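Local coordinates for protein CG8862 (Drosophila melanogaster, PDB 3ISM) that probably cleaves DNA and RNA as a magnesium-dependent mitochondrial endonuclease of the non-specific nuclease family, at residues B[52-58]-B[152-158]; B[191-195]-B[235-240]. One frame throughout, in Å; residues are numbered along the deposited sequence. Where two conformers were deposited one is given.

Interaction 1 (B[52-58]-B[152-158]); sequences WVFEHLT and SNVYVCT
His56 holds its CG anti to the backbone N (chi1 158°), and Tyr155 turns its CG beside its own N (chi1 -62°). The two rings then overlap in an offset stack, centroids 4.5 Å apart and planes 14° from parallel. His56 CD2 sits over one face of the phenol ring, 3.5 Å from Tyr155 CZ. At the imidazole edge, His56 NE2 donates to Asn153 OD1 at 2.8 Å. The acceptor is in the ring plane, so bond and stack fix the imidazole; ND1 bonds Arg18. On the same face, Phe54 CE1 touches Cys157 CB at 3.5 Å, and Cys157 SG makes oblique sulfur-aromatic contacts with the Phe54 and Trp52 rings.

The backbones form an antiparallel ladder, joining neighbouring strands of the central sheet. Val53, Glu55 and Leu57 are hydrogen-bonded pairs with Thr158, Val156 and Val154, and their side chains share the other face. There a water donates to Glu55 OE1 (2.7 Å) and Val156 O and accepts from Thr158 OG1. Glu55 OE2 is held by His108 and Asn107, while Thr158 OG1 also bonds Lys192. The chemistry thus differs by face: rings and sulfur on one, a buried carboxylate, probably kept charged by its several donors, on the other.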
ATOM      1  N   TRP B  52       3.034  -7.160   9.403  1.00 27.79           N
ATOM      2  CA  TRP B  52       4.183  -7.824  10.026  1.00 27.56           C
ATOM      3  C   TRP B  52       3.709  -8.789  11.108  1.00 27.86           C
ATOM      4  O   TRP B  52       2.571  -8.683  11.610  1.00 27.49           O
ATOM      5  CB  TRP B  52       5.193  -6.814  10.631  1.00 27.21           C
ATOM      6  CG  TRP B  52       4.618  -5.789  11.598  1.00 26.08           C
ATOM      7  CD1 TRP B  52       4.239  -4.515  11.302  1.00 26.94           C
ATOM      8  CD2 TRP B  52       4.402  -5.946  13.012  1.00 26.35           C
ATOM      9  NE1 TRP B  52       3.772  -3.872  12.428  1.00 26.55           N
ATOM     10  CE2 TRP B  52       3.864  -4.728  13.493  1.00 27.50           C
ATOM     11  CE3 TRP B  52       4.588  -6.994  13.912  1.00 25.97           C
ATOM     12  CZ2 TRP B  52       3.511  -4.538  14.834  1.00 26.34           C
ATOM     13  CZ3 TRP B  52       4.235  -6.800  15.260  1.00 26.94           C
ATOM     14  CH2 TRP B  52       3.694  -5.589  15.694  1.00 26.51           C
ATOM     15  N   VAL B  53       4.564  -9.758  11.439  1.00 27.73           N
ATOM     16  CA  VAL B  53       4.390 -10.504  12.673  1.00 27.60           C
ATOM     17  C   VAL B  53       5.704 -10.410  13.470  1.00 27.81           C
ATOM     18  O   VAL B  53       6.768 -10.129  12.893  1.00 26.81           O
ATOM     19  CB  VAL B  53       4.021 -11.989  12.436  1.00 28.00           C
ATOM     20  CG1 VAL B  53       2.718 -12.127  11.686  1.00 27.60           C
ATOM     21  CG2 VAL B  53       5.150 -12.716  11.699  1.00 28.17           C
ATOM     22  N   PHE B  54       5.617 -10.647  14.779  1.00 27.19           N
ATOM     23  CA  PHE B  54       6.780 -10.585  15.633  1.00 27.76           C
ATOM     24  C   PHE B  54       6.847 -11.825  16.529  1.00 27.39           C
ATOM     25  O   PHE B  54       5.832 -12.292  17.055  1.00 27.17           O
ATOM     26  CB  PHE B  54       6.799  -9.299  16.478  1.00 28.28           C
ATOM     27  CG  PHE B  54       8.155  -8.668  16.554  1.00 29.66           C
ATOM     28  CD1 PHE B  54       8.464  -7.566  15.762  1.00 31.36           C
ATOM     29  CD2 PHE B  54       9.149  -9.223  17.360  1.00 29.57           C
ATOM     30  CE1 PHE B  54       9.748  -7.003  15.798  1.00 33.12           C
ATOM     31  CE2 PHE B  54      10.429  -8.672  17.394  1.00 32.24           C
ATOM     32  CZ  PHE B  54      10.733  -7.564  16.603  1.00 30.52           C
ATOM     33  N   GLU B  55       8.049 -12.359  16.685  1.00 26.80           N
ATOM     34  CA  GLU B  55       8.253 -13.607  17.430  1.00 26.38           C
ATOM     35  C   GLU B  55       9.487 -13.476  18.300  1.00 26.05           C
ATOM     36  O   GLU B  55      10.440 -12.794  17.937  1.00 25.08           O
ATOM     37  CB  GLU B  55       8.431 -14.791  16.478  1.00 25.71           C
ATOM     38  CG  GLU B  55       7.213 -15.119  15.568  1.00 26.34           C
ATOM     39  CD  GLU B  55       7.574 -16.118  14.451  1.00 26.83           C
ATOM     40  OE1 GLU B  55       8.455 -15.798  13.623  1.00 27.00           O
ATOM     41  OE2 GLU B  55       6.983 -17.218  14.397  1.00 25.82           O
ATOM     42  N   HIS B  56       9.448 -14.124  19.460  1.00 26.10           N
ATOM     43  CA  HIS B  56      10.607 -14.245  20.309  1.00 25.99           C
ATOM     44  C   HIS B  56      10.824 -15.735  20.529  1.00 26.26           C
ATOM     45  O   HIS B  56      10.031 -16.385  21.202  1.00 26.40           O
ATOM     46  CB  HIS B  56      10.410 -13.492  21.637  1.00 25.57           C
ATOM     47  CG  HIS B  56      11.292 -13.985  22.749  1.00 24.71           C
ATOM     48  ND1 HIS B  56      10.802 -14.322  23.990  1.00 24.82           N
ATOM     49  CD2 HIS B  56      12.626 -14.224  22.794  1.00 22.96           C
ATOM     50  CE1 HIS B  56      11.796 -14.744  24.757  1.00 24.07           C
ATOM     51  NE2 HIS B  56      12.914 -14.699  24.053  1.00 24.63           N
ATOM     52  N   LEU B  57      11.898 -16.260  19.944  1.00 26.38           N
ATOM     53  CA  LEU B  57      12.180 -17.689  19.956  1.00 26.23           C
ATOM     54  C   LEU B  57      13.288 -18.033  20.945  1.00 26.16           C
ATOM     55  O   LEU B  57      14.276 -17.287  21.095  1.00 25.74           O
ATOM     56  CB  LEU B  57      12.588 -18.186  18.560  1.00 26.13           C
ATOM     57  CG  LEU B  57      11.862 -17.651  17.317  1.00 27.37           C
ATOM     58  CD1 LEU B  57      12.436 -18.334  16.062  1.00 27.86           C
ATOM     59  CD2 LEU B  57      10.337 -17.831  17.385  1.00 26.57           C
ATOM     60  N   THR B  58      13.093 -19.161  21.623  1.00 25.38           N
ATOM     61  CA  THR B  58      14.123 -19.796  22.405  1.00 25.67           C
ATOM     62  C   THR B  58      14.287 -21.237  21.900  1.00 25.55           C
ATOM     63  O   THR B  58      13.472 -21.729  21.103  1.00 25.41           O
ATOM     64  CB  THR B  58      13.757 -19.820  23.909  1.00 26.11           C
ATOM     65  OG1 THR B  58      12.502 -20.485  24.075  1.00 26.49           O
ATOM     66  CG2 THR B  58      13.652 -18.395  24.473  1.00 25.61           C
ATOM     67  N   SER B 152      20.709 -17.433  22.890  1.00 25.23           N
ATOM     68  CA  SER B 152      19.703 -17.904  23.838  0.50 25.21           C
ATOM     69  C   SER B 152      18.304 -17.382  23.515  1.00 24.99           C
ATOM     70  O   SER B 152      17.297 -18.047  23.789  1.00 25.43           O
ATOM     71  CB  SER B 152      20.087 -17.481  25.252  0.50 24.99           C
ATOM     72  OG  SER B 152      21.141 -18.275  25.754  0.50 25.86           O
ATOM     73  N   ASN B 153      18.252 -16.179  22.953  1.00 24.29           N
ATOM     74  CA  ASN B 153      17.003 -15.538  22.612  1.00 24.26           C
ATOM     75  C   ASN B 153      17.121 -14.947  21.221  1.00 24.48           C
ATOM     76  O   ASN B 153      18.083 -14.230  20.920  1.00 24.52           O
ATOM     77  CB  ASN B 153      16.656 -14.452  23.637  1.00 24.05           C
ATOM     78  CG  ASN B 153      16.416 -15.022  25.036  1.00 24.14           C
ATOM     79  OD1 ASN B 153      15.307 -15.450  25.351  1.00 23.28           O
ATOM     80  ND2 ASN B 153      17.465 -15.040  25.874  1.00 22.71           N
ATOM     81  N   VAL B 154      16.166 -15.282  20.363  1.00 24.45           N
ATOM     82  CA  VAL B 154      16.158 -14.801  18.982  1.00 24.67           C
ATOM     83  C   VAL B 154      14.853 -14.057  18.717  1.00 24.77           C
ATOM     84  O   VAL B 154      13.776 -14.636  18.860  1.00 24.96           O
ATOM     85  CB  VAL B 154      16.312 -15.978  17.980  1.00 24.80           C
ATOM     86  CG1 VAL B 154      16.092 -15.514  16.547  1.00 24.58           C
ATOM     87  CG2 VAL B 154      17.685 -16.645  18.137  1.00 23.14           C
ATOM     88  N   TYR B 155      14.945 -12.778  18.361  1.00 24.40           N
ATOM     89  CA  TYR B 155      13.747 -11.987  18.078  1.00 25.26           C
ATOM     90  C   TYR B 155      13.649 -11.769  16.583  1.00 26.01           C
ATOM     91  O   TYR B 155      14.647 -11.450  15.929  1.00 26.20           O
ATOM     92  CB  TYR B 155      13.771 -10.642  18.818  1.00 25.33           C
ATOM     93  CG  TYR B 155      13.780 -10.756  20.325  1.00 25.52           C
ATOM     94  CD1 TYR B 155      12.618 -10.565  21.067  1.00 25.32           C
ATOM     95  CD2 TYR B 155      14.955 -11.050  21.007  1.00 24.11           C
ATOM     96  CE1 TYR B 155      12.626 -10.668  22.459  1.00 25.68           C
ATOM     97  CE2 TYR B 155      14.972 -11.157  22.391  1.00 26.22           C
ATOM     98  CZ  TYR B 155      13.810 -10.965  23.105  1.00 25.63           C
ATOM     99  OH  TYR B 155      13.854 -11.071  24.474  1.00 28.34           O
ATOM    100  N   VAL B 156      12.461 -11.961  16.034  1.00 26.72           N
ATOM    101  CA  VAL B 156      12.301 -11.914  14.585  1.00 27.81           C
ATOM    102  C   VAL B 156      10.986 -11.270  14.137  1.00 28.47           C
ATOM    103  O   VAL B 156       9.907 -11.581  14.654  1.00 28.98           O
ATOM    104  CB  VAL B 156      12.547 -13.325  13.912  1.00 27.85           C
ATOM    105  CG1 VAL B 156      11.713 -14.408  14.595  1.00 27.95           C
ATOM    106  CG2 VAL B 156      12.287 -13.284  12.400  1.00 24.92           C
ATOM    107  N   CYS B 157      11.121 -10.346  13.195  1.00 28.92           N
ATOM    108  CA  CYS B 157      10.009  -9.718  12.517  1.00 28.94           C
ATOM    109  C   CYS B 157       9.979 -10.164  11.062  1.00 28.85           C
ATOM    110  O   CYS B 157      10.988 -10.080  10.350  1.00 28.72           O
ATOM    111  CB  CYS B 157      10.142  -8.196  12.573  1.00 29.11           C
ATOM    112  SG  CYS B 157       8.707  -7.326  11.877  1.00 30.74           S
ATOM    113  N   THR B 158       8.816 -10.643  10.636  1.00 28.88           N
ATOM    114  CA  THR B 158       8.608 -11.218   9.314  1.00 29.26           C
ATOM    115  C   THR B 158       7.458 -10.453   8.671  1.00 29.37           C
ATOM    116  O   THR B 158       6.481 -10.162   9.349  1.00 29.74           O
ATOM    117  CB  THR B 158       8.198 -12.716   9.441  1.00 29.29           C
ATOM    118  OG1 THR B 158       9.222 -13.450  10.137  1.00 29.62           O
ATOM    119  CG2 THR B 158       7.960 -13.334   8.068  1.00 29.09           C
TER
HETATM  120  O   HOH W   1       8.643 -13.228  12.830  1.00 22.70           O

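Interaction 2 (B[191-195]-B[235-240]); sequences YKVIV and AGLLFF
Tyr191 to Val195 runs as a strand, and Ala235 to Phe240 passes over it as an irregular chain in nearly the same direction, 8° apart end to end. The backbones stay well separated; the nearest CA atoms, those of Val193 and Phe239, are 7.3 Å apart. Side chains fill the interval. Tyr191, Val193 and Val195 all point toward the loop.

Val195 and Phe240 pass alongside one another, pointing opposite ways. Val195 CG2 stands over the centre of the Phe240 ring, 3.5 Å from its centroid, a direct CH-pi contact. The edge of the same ring meets the strand backbone: Val193 O lies in the plane of the ring at its edge, 3.5 Å from Phe240 CE2. Val193 divides its two methyls. CG1 packs on Phe240 CE2 at 3.8 Å, while CG2 lies over one face of the Phe239 ring, offset toward the rim.

A chi1 of 59° tucks the Tyr191 ring in over its own backbone, with CG flanked by N and C. From there its ring meets Phe239 from the opposite direction, Tyr191 CZ to Phe239 CZ 3.6 Å, with planes 55° apart. Leu237 CD1 reaches Tyr191 OH at 3.4 Å, and Ala235 CB packs on Tyr191 CE2. Val231 of helix 228-235 touches Tyr191, Val193 and Phe239, and Phe54 meets Phe240 edge-to-face.

An alanine in place of Phe240 would probably open a gap beside Val193 and Val195 and take from Phe54 its edge-to-face partner. Shape and CH-pi contacts, not polar pairing, hold these segments together. The result is a buried apolar layer between the central sheet and the chain leaving helix 228-235.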
ATOM      1  N   TYR B 191      10.439 -10.297   3.987  1.00 29.07           N
ATOM      2  CA  TYR B 191      11.678 -10.075   4.741  1.00 29.49           C
ATOM      3  C   TYR B 191      11.620 -10.803   6.070  1.00 29.61           C
ATOM      4  O   TYR B 191      10.539 -11.116   6.560  1.00 29.70           O
ATOM      5  CB  TYR B 191      11.916  -8.576   5.034  1.00 28.97           C
ATOM      6  CG  TYR B 191      10.801  -7.943   5.832  1.00 27.90           C
ATOM      7  CD1 TYR B 191      10.699  -8.119   7.217  1.00 28.08           C
ATOM      8  CD2 TYR B 191       9.833  -7.181   5.196  1.00 29.53           C
ATOM      9  CE1 TYR B 191       9.650  -7.572   7.932  1.00 27.07           C
ATOM     10  CE2 TYR B 191       8.793  -6.612   5.895  1.00 27.81           C
ATOM     11  CZ  TYR B 191       8.704  -6.816   7.251  1.00 29.03           C
ATOM     12  OH  TYR B 191       7.662  -6.251   7.916  1.00 29.02           O
ATOM     13  N   LYS B 192      12.793 -11.026   6.654  1.00 29.65           N
ATOM     14  CA  LYS B 192      12.925 -11.338   8.072  1.00 29.58           C
ATOM     15  C   LYS B 192      14.029 -10.456   8.613  1.00 29.44           C
ATOM     16  O   LYS B 192      15.121 -10.407   8.052  1.00 29.63           O
ATOM     17  CB  LYS B 192      13.277 -12.808   8.310  1.00 29.51           C
ATOM     18  CG  LYS B 192      12.089 -13.759   8.150  1.00 29.30           C
ATOM     19  CD  LYS B 192      12.476 -15.166   8.588  1.00 29.95           C
ATOM     20  CE  LYS B 192      11.352 -16.186   8.344  1.00 30.10           C
ATOM     21  NZ  LYS B 192      10.192 -15.962   9.249  1.00 30.39           N
ATOM     22  N   VAL B 193      13.737  -9.752   9.695  1.00 29.06           N
ATOM     23  CA  VAL B 193      14.737  -8.946  10.369  1.00 29.04           C
ATOM     24  C   VAL B 193      14.864  -9.505  11.779  1.00 29.17           C
ATOM     25  O   VAL B 193      13.875  -9.618  12.489  1.00 29.22           O
ATOM     26  CB  VAL B 193      14.389  -7.419  10.348  1.00 28.82           C
ATOM     27  CG1 VAL B 193      15.469  -6.613  11.092  1.00 29.66           C
ATOM     28  CG2 VAL B 193      14.271  -6.915   8.906  1.00 27.68           C
ATOM     29  N   ILE B 194      16.096  -9.854  12.158  1.00 29.29           N
ATOM     30  CA  ILE B 194      16.376 -10.756  13.278  1.00 29.11           C
ATOM     31  C   ILE B 194      17.442 -10.179  14.226  1.00 29.61           C
ATOM     32  O   ILE B 194      18.463  -9.664  13.774  1.00 30.15           O
ATOM     33  CB  ILE B 194      16.925 -12.108  12.723  1.00 29.05           C
ATOM     34  CG1 ILE B 194      15.999 -12.697  11.641  1.00 27.97           C
ATOM     35  CG2 ILE B 194      17.195 -13.103  13.837  1.00 28.35           C
ATOM     36  CD1 ILE B 194      16.756 -13.385  10.504  1.00 27.22           C
ATOM     37  N   VAL B 195      17.219 -10.273  15.534  1.00 29.16           N
ATOM     38  CA  VAL B 195      18.248  -9.910  16.498  1.00 29.04           C
ATOM     39  C   VAL B 195      18.458 -11.061  17.466  1.00 29.85           C
ATOM     40  O   VAL B 195      17.511 -11.520  18.099  1.00 29.55           O
ATOM     41  CB  VAL B 195      17.885  -8.598  17.274  1.00 29.32           C
ATOM     42  CG1 VAL B 195      18.718  -8.437  18.559  1.00 27.57           C
ATOM     43  CG2 VAL B 195      18.046  -7.382  16.382  1.00 26.91           C
ATOM     44  N   ALA B 235       9.622  -1.058   3.639  1.00 31.27           N
ATOM     45  CA  ALA B 235       8.409  -1.532   4.347  1.00 30.11           C
ATOM     46  C   ALA B 235       7.568  -0.424   4.937  1.00 30.30           C
ATOM     47  O   ALA B 235       6.393  -0.639   5.251  1.00 30.44           O
ATOM     48  CB  ALA B 235       8.774  -2.533   5.467  1.00 29.72           C
ATOM     49  N   GLY B 236       8.164   0.746   5.148  1.00 30.24           N
ATOM     50  CA  GLY B 236       7.464   1.796   5.879  1.00 29.85           C
ATOM     51  C   GLY B 236       7.364   1.427   7.348  1.00 29.99           C
ATOM     52  O   GLY B 236       6.380   1.722   7.996  1.00 30.10           O
ATOM     53  N   LEU B 237       8.389   0.761   7.868  1.00 29.62           N
ATOM     54  CA  LEU B 237       8.404   0.309   9.270  1.00 30.22           C
ATOM     55  C   LEU B 237       9.783   0.517   9.841  1.00 29.89           C
ATOM     56  O   LEU B 237      10.749   0.515   9.098  1.00 29.95           O
ATOM     57  CB  LEU B 237       8.086  -1.193   9.365  1.00 29.40           C
ATOM     58  CG  LEU B 237       6.699  -1.665   8.904  1.00 30.94           C
ATOM     59  CD1 LEU B 237       6.596  -3.198   8.843  1.00 28.43           C
ATOM     60  CD2 LEU B 237       5.608  -1.071   9.798  1.00 29.36           C
ATOM     61  N   LEU B 238       9.884   0.661  11.160  1.00 30.66           N
ATOM     62  CA  LEU B 238      11.190   0.661  11.823  1.00 30.82           C
ATOM     63  C   LEU B 238      11.308  -0.542  12.753  1.00 30.99           C
ATOM     64  O   LEU B 238      10.479  -0.739  13.651  1.00 31.19           O
ATOM     65  CB  LEU B 238      11.439   1.971  12.584  1.00 30.91           C
ATOM     66  CG  LEU B 238      11.474   3.277  11.771  1.00 31.73           C
ATOM     67  CD1 LEU B 238      11.302   4.466  12.719  1.00 33.38           C
ATOM     68  CD2 LEU B 238      12.754   3.434  10.932  1.00 30.96           C
ATOM     69  N   PHE B 239      12.351  -1.338  12.543  1.00 31.67           N
ATOM     70  CA  PHE B 239      12.556  -2.574  13.312  1.00 31.39           C
ATOM     71  C   PHE B 239      13.537  -2.351  14.443  1.00 31.81           C
ATOM     72  O   PHE B 239      14.525  -1.605  14.295  1.00 31.86           O
ATOM     73  CB  PHE B 239      13.024  -3.728  12.400  1.00 31.19           C
ATOM     74  CG  PHE B 239      12.181  -3.902  11.171  1.00 30.55           C
ATOM     75  CD1 PHE B 239      10.899  -4.447  11.254  1.00 30.69           C
ATOM     76  CD2 PHE B 239      12.657  -3.506   9.931  1.00 29.30           C
ATOM     77  CE1 PHE B 239      10.106  -4.593  10.111  1.00 29.01           C
ATOM     78  CE2 PHE B 239      11.875  -3.636   8.785  1.00 29.56           C
ATOM     79  CZ  PHE B 239      10.595  -4.201   8.875  1.00 29.45           C
ATOM     80  N   PHE B 240      13.243  -2.973  15.588  1.00 31.98           N
ATOM     81  CA  PHE B 240      14.122  -2.912  16.744  1.00 32.44           C
ATOM     82  C   PHE B 240      14.495  -1.459  17.072  1.00 33.27           C
ATOM     83  O   PHE B 240      15.662  -1.134  17.340  1.00 33.26           O
ATOM     84  CB  PHE B 240      15.350  -3.816  16.510  1.00 31.62           C
ATOM     85  CG  PHE B 240      14.985  -5.270  16.269  1.00 31.24           C
ATOM     86  CD1 PHE B 240      14.776  -6.139  17.344  1.00 29.12           C
ATOM     87  CD2 PHE B 240      14.808  -5.759  14.980  1.00 29.19           C
ATOM     88  CE1 PHE B 240      14.419  -7.458  17.131  1.00 29.38           C
ATOM     89  CE2 PHE B 240      14.451  -7.082  14.763  1.00 27.73           C
ATOM     90  CZ  PHE B 240      14.254  -7.933  15.836  1.00 28.87           C
TER

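From the N terminus, strand 49-57 comes first. Interaction 1 closes a long loop when strand 153-161 returns beside it; the 93 residues between include His101, the predicted proton acceptor, and the magnesium ligands Asn133 and Glu141. Strand 189-197 then adds to the other side of strand 153-161. Interaction 2 closes a second loop, through strand 203-211 and helix 228-235. The two loops follow in series and neither nest nor cross. They meet at strand 153-161: Cys157 O is probably hydrogen-bonded to Val193 N within the sheet, and Cys157 SG packs on Phe239 of the loop. Interaction 1 therefore joins strands within the sheet, while interaction 2 joins one of its faces to the loop after helix 228-235.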